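Local coordinates for protein kojibiose phosphorylase (Gut metagenome, PDB 6W0P) that is a phosphorylase of glycosyl hydrolase family 65, with an N-terminal beta domain, a helical central catalytic domain and a C-terminal domain, at residues D149-Y154 and T252-K257; T212-T217 and I269-L274; H628-S633 and W673-Y678. All blocks are in the same frame, centred on the assembly; numbering follows the deposited sequence.

Contact 1: D149-Y154 and T252-K257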
loop_
_atom_site.group_PDB
_atom_site.type_symbol
_atom_site.label_atom_id
_atom_site.label_comp_id
_atom_site.label_asym_id
_atom_site.label_seq_id
_atom_site.Cartn_x
_atom_site.Cartn_y
_atom_site.Cartn_z
ATOM N N ASP A 149 -18.170 -18.607 36.693
ATOM C CA ASP A 149 -16.766 -19.054 36.923
ATOM C C ASP A 149 -16.167 -19.406 35.566
ATOM O O ASP A 149 -16.160 -20.596 35.226
ATOM C CB ASP A 149 -16.698 -20.223 37.911
ATOM C CG ASP A 149 -17.272 -19.879 39.275
ATOM O OD1 ASP A 149 -16.664 -19.029 39.939
ATOM O OD2 ASP A 149 -18.340 -20.442 39.644
ATOM N N CYS A 150 -15.713 -18.400 34.815
ATOM C CA CYS A 150 -15.590 -18.449 33.330
ATOM C C CYS A 150 -14.359 -19.250 32.893
ATOM O O CYS A 150 -14.262 -19.574 31.691
ATOM C CB CYS A 150 -15.574 -17.047 32.741
ATOM S SG CYS A 150 -17.014 -16.070 33.247
ATOM N N GLU A 151 -13.498 -19.613 33.850
ATOM C CA GLU A 151 -12.327 -20.504 33.654
ATOM C C GLU A 151 -12.796 -21.924 33.326
ATOM O O GLU A 151 -11.980 -22.673 32.758
ATOM C CB GLU A 151 -11.452 -20.517 34.905
ATOM C CG GLU A 151 -11.030 -19.129 35.365
ATOM C CD GLU A 151 -11.934 -18.489 36.413
ATOM O OE1 GLU A 151 -13.079 -19.002 36.678
ATOM O OE2 GLU A 151 -11.506 -17.456 36.956
ATOM N N ASN A 152 -14.037 -22.288 33.674
ATOM C CA ASN A 152 -14.556 -23.668 33.514
ATOM C C ASN A 152 -15.393 -23.840 32.246
ATOM O O ASN A 152 -16.162 -22.926 31.890
ATOM C CB ASN A 152 -15.427 -24.101 34.680
ATOM C CG ASN A 152 -14.732 -23.933 36.010
ATOM O OD1 ASN A 152 -13.504 -23.915 36.053
ATOM N ND2 ASN A 152 -15.513 -23.827 37.073
ATOM N N ALA A 153 -15.298 -25.049 31.678
ATOM C CA ALA A 153 -16.104 -25.592 30.557
ATOM C C ALA A 153 -16.510 -27.021 30.913
ATOM O O ALA A 153 -15.730 -27.720 31.584
ATOM C CB ALA A 153 -15.311 -25.573 29.268
ATOM N N TYR A 154 -17.666 -27.459 30.453
ATOM C CA TYR A 154 -18.211 -28.794 30.773
ATOM C C TYR A 154 -18.659 -29.477 29.487
ATOM O O TYR A 154 -19.205 -28.811 28.560
ATOM C CB TYR A 154 -19.370 -28.646 31.754
ATOM C CG TYR A 154 -19.048 -27.712 32.892
ATOM C CD1 TYR A 154 -18.015 -27.995 33.767
ATOM C CD2 TYR A 154 -19.767 -26.541 33.088
ATOM C CE1 TYR A 154 -17.705 -27.139 34.806
ATOM C CE2 TYR A 154 -19.470 -25.678 34.127
ATOM C CZ TYR A 154 -18.454 -25.987 35.008
ATOM O OH TYR A 154 -18.147 -25.119 36.016
ATOM N N THR A 252 -10.903 -26.861 33.257
ATOM C CA THR A 252 -10.482 -25.545 33.794
ATOM C C THR A 252 -9.257 -25.077 33.002
ATOM O O THR A 252 -8.350 -25.869 32.806
ATOM C CB THR A 252 -10.271 -25.593 35.308
ATOM O OG1 THR A 252 -11.542 -25.861 35.901
ATOM C CG2 THR A 252 -9.709 -24.301 35.852
ATOM N N ASN A 253 -9.313 -23.851 32.474
ATOM C CA ASN A 253 -8.231 -23.196 31.707
ATOM C C ASN A 253 -7.838 -21.960 32.510
ATOM O O ASN A 253 -8.741 -21.115 32.774
ATOM C CB ASN A 253 -8.684 -22.906 30.276
ATOM C CG ASN A 253 -8.988 -24.172 29.506
ATOM O OD1 ASN A 253 -8.119 -25.021 29.332
ATOM N ND2 ASN A 253 -10.207 -24.328 29.047
ATOM N N ILE A 254 -6.580 -21.890 32.957
ATOM C CA ILE A 254 -6.042 -20.709 33.690
ATOM C C ILE A 254 -4.998 -20.045 32.792
ATOM O O ILE A 254 -3.989 -20.708 32.449
ATOM C CB ILE A 254 -5.469 -21.082 35.071
ATOM C CG1 ILE A 254 -6.458 -21.880 35.918
ATOM C CG2 ILE A 254 -5.023 -19.820 35.795
ATOM C CD1 ILE A 254 -7.720 -21.107 36.297
ATOM N N ILE A 255 -5.223 -18.780 32.450
ATOM C CA ILE A 255 -4.350 -18.020 31.515
ATOM C C ILE A 255 -3.586 -16.969 32.320
ATOM O O ILE A 255 -4.101 -16.528 33.360
ATOM C CB ILE A 255 -5.166 -17.384 30.369
ATOM C CG1 ILE A 255 -6.093 -16.274 30.864
ATOM C CG2 ILE A 255 -5.932 -18.446 29.613
ATOM C CD1 ILE A 255 -6.748 -15.495 29.755
ATOM N N ASP A 256 -2.390 -16.613 31.853
ATOM C CA ASP A 256 -1.641 -15.425 32.331
ATOM C C ASP A 256 -1.318 -14.561 31.107
ATOM O O ASP A 256 -0.353 -14.888 30.372
ATOM C CB ASP A 256 -0.384 -15.815 33.115
ATOM C CG ASP A 256 0.409 -14.607 33.578
ATOM O OD1 ASP A 256 -0.187 -13.512 33.661
ATOM O OD2 ASP A 256 1.614 -14.765 33.822
ATOM N N LYS A 257 -2.100 -13.502 30.897
ATOM C CA LYS A 257 -1.952 -12.589 29.740
ATOM C C LYS A 257 -0.699 -11.713 29.913
ATOM O O LYS A 257 -0.229 -11.199 28.899
ATOM C CB LYS A 257 -3.235 -11.768 29.560
ATOM C CG LYS A 257 -4.464 -12.579 29.158
ATOM C CD LYS A 257 -5.656 -11.732 28.771
ATOM C CE LYS A 257 -6.423 -11.195 29.962
ATOM N NZ LYS A 257 -7.163 -9.954 29.622
HETATM O O HOH W 1 -12.238 -21.898 29.856
#
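Glu-151 and Asn-152 meet Thr-252 and Asn-253 where the first residues of strand 152-161 run antiparallel to the C-terminal half of strand 245-256, Asn-152 and Thr-252 forming a non-hydrogen-bonded pair with their CA atoms 4.5 Å apart. The strand is entered through a type I turn from Asp-149 to Asn-152, which presents the carbonyl of Glu-151 to its neighbour. Asn-253 N donates to Glu-151 O over 2.9 Å in a nearly straight bond (168° at the hydrogen), and the CA-H of Thr-252 approaches the same oxygen, with CA 3.4 Å from Glu-151 O. A water adds a weak bond there and accepts from Asn-253 ND2; the other end of that amide, OD1, is held by Ser-213 on the next strand.

Above this backbone pair, the side chains of Asn-152 and Thr-252 lie side by side and point the same way. Thr-252 OG1, placed anti to its carbonyl carbon (chi1 -65°), gives its proton to Asn-152 OD1 at 2.8 Å, approaching from above the carbonyl plane (44° out of it). On the opposite branch of the amide, Asn-152 ND2 donates to Tyr-154 OH at 3.1 Å, and that hydroxyl also bonds to Asp-146. Glu-151 contributes its aliphatic part: CB and CG lie against Ile-254 CD1, with CG 4.0 Å from that methyl, while the carboxylate leads away to a long, weak ion pair with Lys-273. Helix 263-277 covers Asn-152, Thr-252 and Ile-254 on this face.

With both ends of its amide engaged, Asn-152 is fixed in rotation. Asn-152 and Thr-252, buried beneath helix 263-277, thereby satisfy each other, and the relay runs on through the buried Tyr-154 to Asp-146.

Contact 2: T212-T217 and I269-L274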
loop_
_atom_site.group_PDB
_atom_site.type_symbol
_atom_site.label_atom_id
_atom_site.label_comp_id
_atom_site.label_asym_id
_atom_site.label_seq_id
_atom_site.Cartn_x
_atom_site.Cartn_y
_atom_site.Cartn_z
ATOM N N THR A 212 -2.786 -22.945 31.417
ATOM C CA THR A 212 -2.892 -24.325 31.954
ATOM C C THR A 212 -4.310 -24.820 31.702
ATOM O O THR A 212 -5.262 -24.131 32.118
ATOM C CB THR A 212 -2.516 -24.415 33.439
ATOM O OG1 THR A 212 -1.126 -24.127 33.532
ATOM C CG2 THR A 212 -2.765 -25.784 34.032
ATOM N N SER A 213 -4.424 -25.937 30.988
ATOM C CA SER A 213 -5.695 -26.638 30.715
ATOM C C SER A 213 -5.690 -27.960 31.465
ATOM O O SER A 213 -4.760 -28.765 31.217
ATOM C CB SER A 213 -5.896 -26.867 29.248
ATOM O OG SER A 213 -7.180 -27.435 29.034
ATOM N N VAL A 214 -6.680 -28.157 32.341
ATOM C CA VAL A 214 -6.813 -29.401 33.149
ATOM C C VAL A 214 -8.222 -29.977 32.981
ATOM O O VAL A 214 -9.198 -29.202 32.966
ATOM C CB VAL A 214 -6.480 -29.141 34.629
ATOM C CG1 VAL A 214 -5.002 -28.808 34.815
ATOM C CG2 VAL A 214 -7.360 -28.052 35.220
ATOM N N MET A 215 -8.317 -31.298 32.865
ATOM C CA MET A 215 -9.619 -31.991 32.846
ATOM C C MET A 215 -9.608 -33.175 33.813
ATOM O O MET A 215 -8.538 -33.628 34.225
ATOM C CB MET A 215 -9.976 -32.473 31.444
ATOM C CG MET A 215 -9.055 -33.516 30.905
ATOM S SD MET A 215 -9.767 -34.159 29.388
ATOM C CE MET A 215 -8.396 -35.102 28.723
ATOM N N ARG A 216 -10.808 -33.593 34.179
ATOM C CA ARG A 216 -11.098 -34.819 34.948
ATOM C C ARG A 216 -12.552 -35.179 34.653
ATOM O O ARG A 216 -13.268 -34.296 34.119
ATOM C CB ARG A 216 -10.914 -34.576 36.444
ATOM C CG ARG A 216 -12.019 -33.727 37.041
ATOM C CD ARG A 216 -11.666 -33.292 38.436
ATOM N NE ARG A 216 -11.948 -34.318 39.426
ATOM C CZ ARG A 216 -11.066 -34.772 40.308
ATOM N NH1 ARG A 216 -9.811 -34.340 40.291
ATOM N NH2 ARG A 216 -11.428 -35.695 41.186
ATOM N N THR A 217 -12.978 -36.384 35.030
ATOM C CA THR A 217 -14.267 -36.983 34.589
ATOM C C THR A 217 -14.875 -37.706 35.792
ATOM O O THR A 217 -14.235 -37.698 36.857
ATOM C CB THR A 217 -14.087 -37.863 33.338
ATOM O OG1 THR A 217 -13.531 -39.130 33.697
ATOM C CG2 THR A 217 -13.201 -37.229 32.285
ATOM N N ILE A 269 -3.899 -23.551 41.085
ATOM C CA ILE A 269 -5.209 -22.850 40.944
ATOM C C ILE A 269 -6.092 -23.672 39.992
ATOM O O ILE A 269 -7.242 -23.962 40.353
ATOM C CB ILE A 269 -5.026 -21.397 40.477
ATOM C CG1 ILE A 269 -4.239 -20.586 41.513
ATOM C CG2 ILE A 269 -6.376 -20.766 40.155
ATOM C CD1 ILE A 269 -3.601 -19.320 40.952
ATOM N N ALA A 270 -5.551 -24.110 38.858
ATOM C CA ALA A 270 -6.336 -24.857 37.854
ATOM C C ALA A 270 -6.913 -26.123 38.503
ATOM O O ALA A 270 -8.140 -26.358 38.373
ATOM C CB ALA A 270 -5.500 -25.152 36.640
ATOM N N LEU A 271 -6.085 -26.884 39.223
ATOM C CA LEU A 271 -6.499 -28.176 39.831
ATOM C C LEU A 271 -7.517 -27.957 40.949
ATOM O O LEU A 271 -8.433 -28.797 41.059
ATOM C CB LEU A 271 -5.264 -28.910 40.352
ATOM C CG LEU A 271 -4.377 -29.508 39.272
ATOM C CD1 LEU A 271 -3.346 -30.442 39.891
ATOM C CD2 LEU A 271 -5.209 -30.234 38.231
ATOM N N THR A 272 -7.347 -26.906 41.757
ATOM C CA THR A 272 -8.274 -26.544 42.868
ATOM C C THR A 272 -9.665 -26.241 42.292
ATOM O O THR A 272 -10.662 -26.812 42.799
ATOM C CB THR A 272 -7.727 -25.384 43.709
ATOM O OG1 THR A 272 -6.398 -25.719 44.117
ATOM C CG2 THR A 272 -8.576 -25.094 44.925
ATOM N N LYS A 273 -9.754 -25.408 41.249
ATOM C CA LYS A 273 -11.062 -25.046 40.633
ATOM C C LYS A 273 -11.647 -26.258 39.891
ATOM O O LYS A 273 -12.845 -26.518 40.045
ATOM C CB LYS A 273 -10.893 -23.817 39.733
ATOM C CG LYS A 273 -10.973 -22.480 40.464
ATOM C CD LYS A 273 -10.179 -21.396 39.774
ATOM C CE LYS A 273 -10.052 -20.123 40.582
ATOM N NZ LYS A 273 -10.992 -19.102 40.088
ATOM N N LEU A 274 -10.838 -26.997 39.124
ATOM C CA LEU A 274 -11.306 -28.236 38.448
ATOM C C LEU A 274 -11.995 -29.143 39.476
ATOM O O LEU A 274 -13.133 -29.593 39.210
ATOM C CB LEU A 274 -10.114 -28.958 37.814
ATOM C CG LEU A 274 -10.482 -30.227 37.042
ATOM C CD1 LEU A 274 -11.413 -29.911 35.874
ATOM C CD2 LEU A 274 -9.237 -30.956 36.567
#
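Thr-212 begins the contact by turning its methyl to helix 263-277, CG2 lying 3.8 Å from Ala-270 CB, while its hydroxyl is bonded elsewhere, to Thr-201 and Gln-266. The segment axes approach to 8.5 Å, with an angle of 31° between their directions. Thr-212, Val-214 and Arg-216 all turn toward the helix and share the ridge of Ala-270, Leu-271 and Leu-274, Ala-270 and Leu-274 each touching two of them.

Val-214 sits at the middle. Its CG2 occupies the position between backbone N and carbonyl carbon, which brings this methyl to 3.7 Å from Ala-270 CB and equally near Leu-274 CD2. The other branch, CG1, touches Leu-271 CD2 at 3.7 Å, the two side chains crossing at about a right angle.

Met-215 offers only backbone here: its carbonyl carbon lies 3.6 Å from Leu-274 CD2. The side chain itself departs from the opposite face and packs on Leu-171 and Leu-173 of the second sheet, as expected of an inner strand in the beta-sandwich of this N-terminal domain. Arg-216 then lays its methylenes along Leu-274, CD coming within 3.6 Å of Leu-274 CG. A bend at chi3 (-82°) turns the guanidinium aside, and NH1 bonds to Ser-197 on the neighbouring strand.

Leu-274 is seated between Val-214 and the stem of Arg-216. Across the two segments the grip is purely van der Waals: methyl and methylene groups supply the contact, and the polar ends of Thr-212 and Arg-216 find partners beside it in the sheet and helix.

Contact 3: H628-S633 and W673-Y678; sequences HSIIAS and WMNIVY
Ser-629 and Asn-675 make the polar clasp between two helices of the catalytic domain, the helical (alpha/alpha)6 barrel of this family. Asn-675 ND2 donates to Ser-629 OG at 2.8 Å, with 168° at the hydrogen and the hydroxyl oxygen almost in the amide plane. The rest of the amide stays close as well, OD1 lying 3.3 Å from Ser-629 CB.

Beside this bond, Ile-630 projects between the helices. Its CG1 branch lies over the backbone of the facing helix and ends with CD1 3.9 Å from Met-674 O and 4.1 Å from Tyr-678 CB. The CG2 methyl, anti to the backbone N, reaches the carbonyl of Tyr-678 instead, at 3.8 Å from its O. A water bridges the helices, within hydrogen-bonding distance of both carbonyls, 2.7 Å from Tyr-678 O and 3.0 Å from Ile-630 O.

The frame behind these contacts is a nearly parallel pair of segments, 9° between directions, in helices 624-634 and 666-680. A wider pi-type turn at 675-678 forms part of the second helix where Asn-675 and Tyr-678 face Ile-630. Ser-629 is positioned from behind by helix 638-645: having accepted from Asn-675, its hydroxyl donates to Ala-641 O, so the buried oxygen uses both roles. The same helix sends Phe-645 against Asn-675, while Phe-595 of helix 590-596 packs on both Ile-630 and Met-674, and Pro-358 of helix 351-361 touches Met-674 and Tyr-678. One turn of helix apart, these last two also meet each other: Met-674 SD lies in the ring plane at the edge of Tyr-678, 3.5 Å from CE2.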
loop_
_atom_site.group_PDB
_atom_site.type_symbol
_atom_site.label_atom_id
_atom_site.label_comp_id
_atom_site.label_asym_id
_atom_site.label_seq_id
_atom_site.Cartn_x
_atom_site.Cartn_y
_atom_site.Cartn_z
ATOM N N HIS A 628 -29.368 4.738 9.558
ATOM C CA HIS A 628 -30.344 5.343 8.619
ATOM C C HIS A 628 -31.776 5.020 9.098
ATOM O O HIS A 628 -32.647 5.932 9.030
ATOM C CB HIS A 628 -30.012 4.908 7.171
ATOM C CG HIS A 628 -28.752 5.503 6.622
ATOM N ND1 HIS A 628 -27.515 4.894 6.733
ATOM C CD2 HIS A 628 -28.537 6.659 5.962
ATOM C CE1 HIS A 628 -26.600 5.647 6.170
ATOM N NE2 HIS A 628 -27.205 6.740 5.690
ATOM N N SER A 629 -32.036 3.779 9.555
ATOM C CA SER A 629 -33.368 3.388 10.092
ATOM C C SER A 629 -33.698 4.293 11.280
ATOM O O SER A 629 -34.836 4.792 11.344
ATOM C CB SER A 629 -33.480 1.946 10.515
ATOM O OG SER A 629 -34.802 1.715 11.014
ATOM N N ILE A 630 -32.724 4.511 12.172
ATOM C CA ILE A 630 -32.949 5.260 13.442
ATOM C C ILE A 630 -33.254 6.703 13.095
ATOM O O ILE A 630 -34.204 7.233 13.660
ATOM C CB ILE A 630 -31.765 5.142 14.414
ATOM C CG1 ILE A 630 -31.710 3.723 14.997
ATOM C CG2 ILE A 630 -31.860 6.209 15.494
ATOM C CD1 ILE A 630 -30.332 3.253 15.352
ATOM N N ILE A 631 -32.465 7.297 12.201
ATOM C CA ILE A 631 -32.661 8.714 11.789
ATOM C C ILE A 631 -33.995 8.809 11.035
ATOM O O ILE A 631 -34.725 9.750 11.310
ATOM C CB ILE A 631 -31.461 9.249 10.994
ATOM C CG1 ILE A 631 -30.234 9.369 11.897
ATOM C CG2 ILE A 631 -31.792 10.577 10.318
ATOM C CD1 ILE A 631 -28.931 9.636 11.131
ATOM N N ALA A 632 -34.297 7.883 10.125
ATOM C CA ALA A 632 -35.576 7.857 9.374
ATOM C C ALA A 632 -36.740 7.879 10.363
ATOM O O ALA A 632 -37.620 8.716 10.187
ATOM C CB ALA A 632 -35.677 6.650 8.475
ATOM N N SER A 633 -36.731 7.011 11.378
ATOM C CA SER A 633 -37.786 6.970 12.426
ATOM C C SER A 633 -37.932 8.363 13.066
ATOM O O SER A 633 -39.043 8.865 13.143
ATOM C CB SER A 633 -37.501 5.921 13.478
ATOM O OG SER A 633 -37.916 4.637 13.054
ATOM N N TRP A 673 -30.361 -4.463 18.305
ATOM C CA TRP A 673 -30.872 -3.924 19.582
ATOM C C TRP A 673 -31.051 -2.414 19.424
ATOM O O TRP A 673 -32.100 -1.904 19.812
ATOM C CB TRP A 673 -29.940 -4.252 20.745
ATOM C CG TRP A 673 -30.409 -3.656 22.035
ATOM C CD1 TRP A 673 -31.241 -4.233 22.942
ATOM C CD2 TRP A 673 -30.095 -2.356 22.551
ATOM N NE1 TRP A 673 -31.440 -3.398 24.004
ATOM C CE2 TRP A 673 -30.744 -2.242 23.797
ATOM C CE3 TRP A 673 -29.294 -1.298 22.109
ATOM C CZ2 TRP A 673 -30.659 -1.092 24.578
ATOM C CZ3 TRP A 673 -29.207 -0.164 22.881
ATOM C CH2 TRP A 673 -29.876 -0.066 24.104
ATOM N N MET A 674 -30.039 -1.744 18.884
ATOM C CA MET A 674 -30.029 -0.276 18.683
ATOM C C MET A 674 -31.204 0.144 17.800
ATOM O O MET A 674 -31.900 1.113 18.174
ATOM C CB MET A 674 -28.740 0.156 17.987
ATOM C CG MET A 674 -27.526 -0.253 18.747
ATOM S SD MET A 674 -27.048 1.116 19.751
ATOM C CE MET A 674 -26.221 2.143 18.548
ATOM N N ASN A 675 -31.364 -0.539 16.655
ATOM C CA ASN A 675 -32.457 -0.277 15.688
ATOM C C ASN A 675 -33.805 -0.369 16.420
ATOM O O ASN A 675 -34.707 0.452 16.099
ATOM C CB ASN A 675 -32.425 -1.184 14.462
ATOM C CG ASN A 675 -32.970 -0.502 13.221
ATOM O OD1 ASN A 675 -32.490 -0.769 12.120
ATOM N ND2 ASN A 675 -33.992 0.342 13.373
ATOM N N ILE A 676 -33.952 -1.295 17.374
ATOM C CA ILE A 676 -35.250 -1.495 18.093
ATOM C C ILE A 676 -35.433 -0.367 19.123
ATOM O O ILE A 676 -36.500 0.287 19.064
ATOM C CB ILE A 676 -35.353 -2.911 18.694
ATOM C CG1 ILE A 676 -35.523 -3.958 17.582
ATOM C CG2 ILE A 676 -36.473 -2.960 19.724
ATOM C CD1 ILE A 676 -35.489 -5.429 18.049
ATOM N N VAL A 677 -34.422 -0.078 19.957
ATOM C CA VAL A 677 -34.582 0.805 21.155
ATOM C C VAL A 677 -34.344 2.285 20.800
ATOM O O VAL A 677 -35.179 3.127 21.208
ATOM C CB VAL A 677 -33.721 0.329 22.332
ATOM C CG1 VAL A 677 -33.778 1.287 23.498
ATOM C CG2 VAL A 677 -34.137 -1.051 22.803
ATOM N N TYR A 678 -33.288 2.628 20.075
ATOM C CA TYR A 678 -33.063 4.009 19.577
ATOM C C TYR A 678 -34.005 4.316 18.407
ATOM O O TYR A 678 -34.420 5.471 18.266
ATOM C CB TYR A 678 -31.616 4.240 19.155
ATOM C CG TYR A 678 -30.655 4.371 20.306
ATOM C CD1 TYR A 678 -30.761 5.413 21.214
ATOM C CD2 TYR A 678 -29.623 3.469 20.487
ATOM C CE1 TYR A 678 -29.883 5.548 22.283
ATOM C CE2 TYR A 678 -28.730 3.594 21.543
ATOM C CZ TYR A 678 -28.875 4.624 22.454
ATOM O OH TYR A 678 -27.965 4.755 23.459
HETATM O O HOH W 2 -35.407 7.176 16.420
#

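Going from the N terminus, residues 149-154 open contact 1 and residues 212-217 open contact 2. Contact 1 then closes at 252-257 and contact 2 at 269-274, so the two loops cross. Strand 245-256 lies between strands 152-161 and 210-217 in one antiparallel sheet, and leads on to helix 263-277; together the two contacts join three adjacent strands and fasten that helix over them. Their centres are 9 Å apart. Contact 3 opens and closes later, at 628-633 and 673-678, tying helices of the catalytic barrel on the opposite side of the chain's centre, with its own centre 38 Å from contact 1 and 46 Å from contact 2.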